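Local coordinates for protein DNA fragmentation factor 40 KDA subunit (Mus musculus, PDB 1V0D) that cuts chromosomal DNA into fragments and drives chromatin condensation during apoptosis, acting as the caspase-activated deoxyribonuclease, at residues A[264-269]-A[311-316]. Sequence-based numbering, arbitrary orientation.
Sequences IIEKKR and TTHKLE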
# COMPACT_ATOMS: atom_id res chain seq x y z
N ILE A 264 10.32 12.55 9.42
CA ILE A 264 10.29 13.94 8.99
C ILE A 264 11.66 14.30 8.42
O ILE A 264 11.75 14.87 7.34
CB ILE A 264 9.96 14.86 10.15
CG1 ILE A 264 8.65 14.40 10.81
CG2 ILE A 264 9.82 16.30 9.64
CD1 ILE A 264 8.21 15.24 11.99
N ILE A 265 12.72 13.99 9.16
CA ILE A 265 14.06 14.23 8.66
C ILE A 265 14.37 12.84 8.10
O ILE A 265 14.55 11.88 8.85
CB ILE A 265 15.05 14.57 9.80
CG1 ILE A 265 14.60 15.84 10.51
CG2 ILE A 265 16.45 14.74 9.24
CD1 ILE A 265 15.57 16.30 11.59
N GLU A 266 14.37 12.73 6.77
CA GLU A 266 14.59 11.45 6.09
C GLU A 266 15.73 10.66 6.69
O GLU A 266 16.84 11.18 6.88
CB GLU A 266 14.84 11.70 4.61
CG GLU A 266 13.68 12.38 3.93
CD GLU A 266 13.95 12.62 2.46
OE1 GLU A 266 14.81 13.47 2.14
OE2 GLU A 266 13.30 11.95 1.62
N LYS A 267 15.48 9.40 6.98
CA LYS A 267 16.51 8.60 7.60
C LYS A 267 17.58 8.10 6.66
O LYS A 267 18.77 8.18 6.98
CB LYS A 267 15.88 7.41 8.34
CG LYS A 267 15.99 6.11 7.61
CD LYS A 267 15.44 4.97 8.42
CE LYS A 267 15.49 3.70 7.59
NZ LYS A 267 14.86 2.56 8.29
N LYS A 268 17.19 7.59 5.51
CA LYS A 268 18.18 7.07 4.57
C LYS A 268 18.88 8.21 3.87
O LYS A 268 20.10 8.24 3.75
CB LYS A 268 17.50 6.16 3.55
CG LYS A 268 18.44 5.21 2.81
CD LYS A 268 17.62 4.12 2.10
CE LYS A 268 18.46 2.90 1.71
NZ LYS A 268 17.58 1.71 1.45
N ARG A 269 18.08 9.17 3.43
CA ARG A 269 18.58 10.33 2.72
C ARG A 269 19.50 11.21 3.58
O ARG A 269 20.56 11.63 3.10
CB ARG A 269 17.38 11.14 2.22
CG ARG A 269 17.69 12.22 1.20
CD ARG A 269 18.08 11.62 -0.14
NE ARG A 269 18.13 12.64 -1.20
CZ ARG A 269 18.68 12.45 -2.40
NH1 ARG A 269 19.23 11.28 -2.71
NH2 ARG A 269 18.68 13.44 -3.29
N THR A 311 8.57 12.79 -1.95
CA THR A 311 9.51 13.78 -2.45
C THR A 311 10.53 14.02 -1.36
O THR A 311 10.36 13.57 -0.23
CB THR A 311 8.82 15.11 -2.73
OG1 THR A 311 7.55 14.86 -3.35
CG2 THR A 311 9.67 15.96 -3.67
N THR A 312 11.59 14.75 -1.69
CA THR A 312 12.62 15.03 -0.71
C THR A 312 12.11 15.95 0.38
O THR A 312 11.41 16.92 0.11
CB THR A 312 13.83 15.71 -1.36
OG1 THR A 312 14.25 14.95 -2.49
CG2 THR A 312 14.98 15.80 -0.36
N HIS A 313 12.43 15.61 1.63
CA HIS A 313 12.08 16.42 2.79
C HIS A 313 13.35 17.26 2.85
O HIS A 313 14.42 16.74 3.18
CB HIS A 313 11.97 15.55 4.05
CG HIS A 313 10.85 14.57 4.03
ND1 HIS A 313 10.26 14.12 2.86
CD2 HIS A 313 10.22 13.92 5.03
CE1 HIS A 313 9.32 13.24 3.15
NE2 HIS A 313 9.28 13.09 4.46
N LYS A 314 13.25 18.54 2.52
CA LYS A 314 14.44 19.38 2.52
C LYS A 314 14.96 19.76 3.92
O LYS A 314 15.42 20.89 4.14
CB LYS A 314 14.17 20.64 1.68
N LEU A 315 14.90 18.82 4.85
CA LEU A 315 15.36 19.07 6.21
C LEU A 315 16.76 18.51 6.48
O LEU A 315 17.25 17.67 5.73
CB LEU A 315 14.39 18.47 7.23
CG LEU A 315 12.93 18.93 7.37
CD1 LEU A 315 12.85 20.44 7.23
CD2 LEU A 315 12.09 18.26 6.32
N GLU A 316 17.37 18.98 7.56
CA GLU A 316 18.70 18.54 7.98
C GLU A 316 18.75 18.32 9.49
O GLU A 316 17.86 18.77 10.22
CB GLU A 316 19.75 19.59 7.60
CG GLU A 316 20.43 19.38 6.26
CD GLU A 316 21.60 20.33 6.05
OE1 GLU A 316 21.36 21.55 5.97
OE2 GLU A 316 22.76 19.85 5.97
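Glu266 reaches toward the loop at 311-316 and meets His313 with both its aliphatic and its acidic part. Its CG sits over one face of the imidazole, offset toward the rim, and makes a CH-pi contact 4.0 Å from the ring centroid. Beyond CG the chain is extended, and the carboxylate plane lies within 5° of the ring plane. Glu266 OE1 accepts a weak hydrogen bond from His313 N at 3.2 Å. OE1 also lies near the methyl CG2 of Thr312, whose side chain crosses that of Glu266 at about a right angle.

The His313 side chain can be followed outward. His313 CB packs against Glu266 CG at 3.6 Å. CG has Glu266 CG over its face. CD2 meets the backbone oxygen Ile264 O near the ring plane. His313 ND1 donates to Thr311 O at 3.1 Å, a bent bond of 137° made close to the ring plane. At the tip, NE2 bonds to OD2 of Asp262, a residue at the bound magnesium ion, and Phe233 stacks on the ring. CG lies anti to the carbonyl carbon (chi1 -66°), beside the backbone N, on the side where ND1 can meet the carbonyl of Thr311. With an alanine here, OD2 of Asp262 and the carbonyl of Thr311 would probably each lose this partner, and Glu266 CG would have no ring to cover.

Leu315 continues the contact: its CB packs 4.2 Å from Ile265 CG1. Glu266 is the N-cap residue of helix 267-281, while Ile264 directly follows strand 260-263. The loop therefore packs on the strand-to-helix turn of the His-Me finger nuclease domain. With bonds at both ring nitrogens, His313 is probably fixed in rotation; through NE2 it is placed as a second-shell residue that probably helps orient Asp262 at the magnesium site.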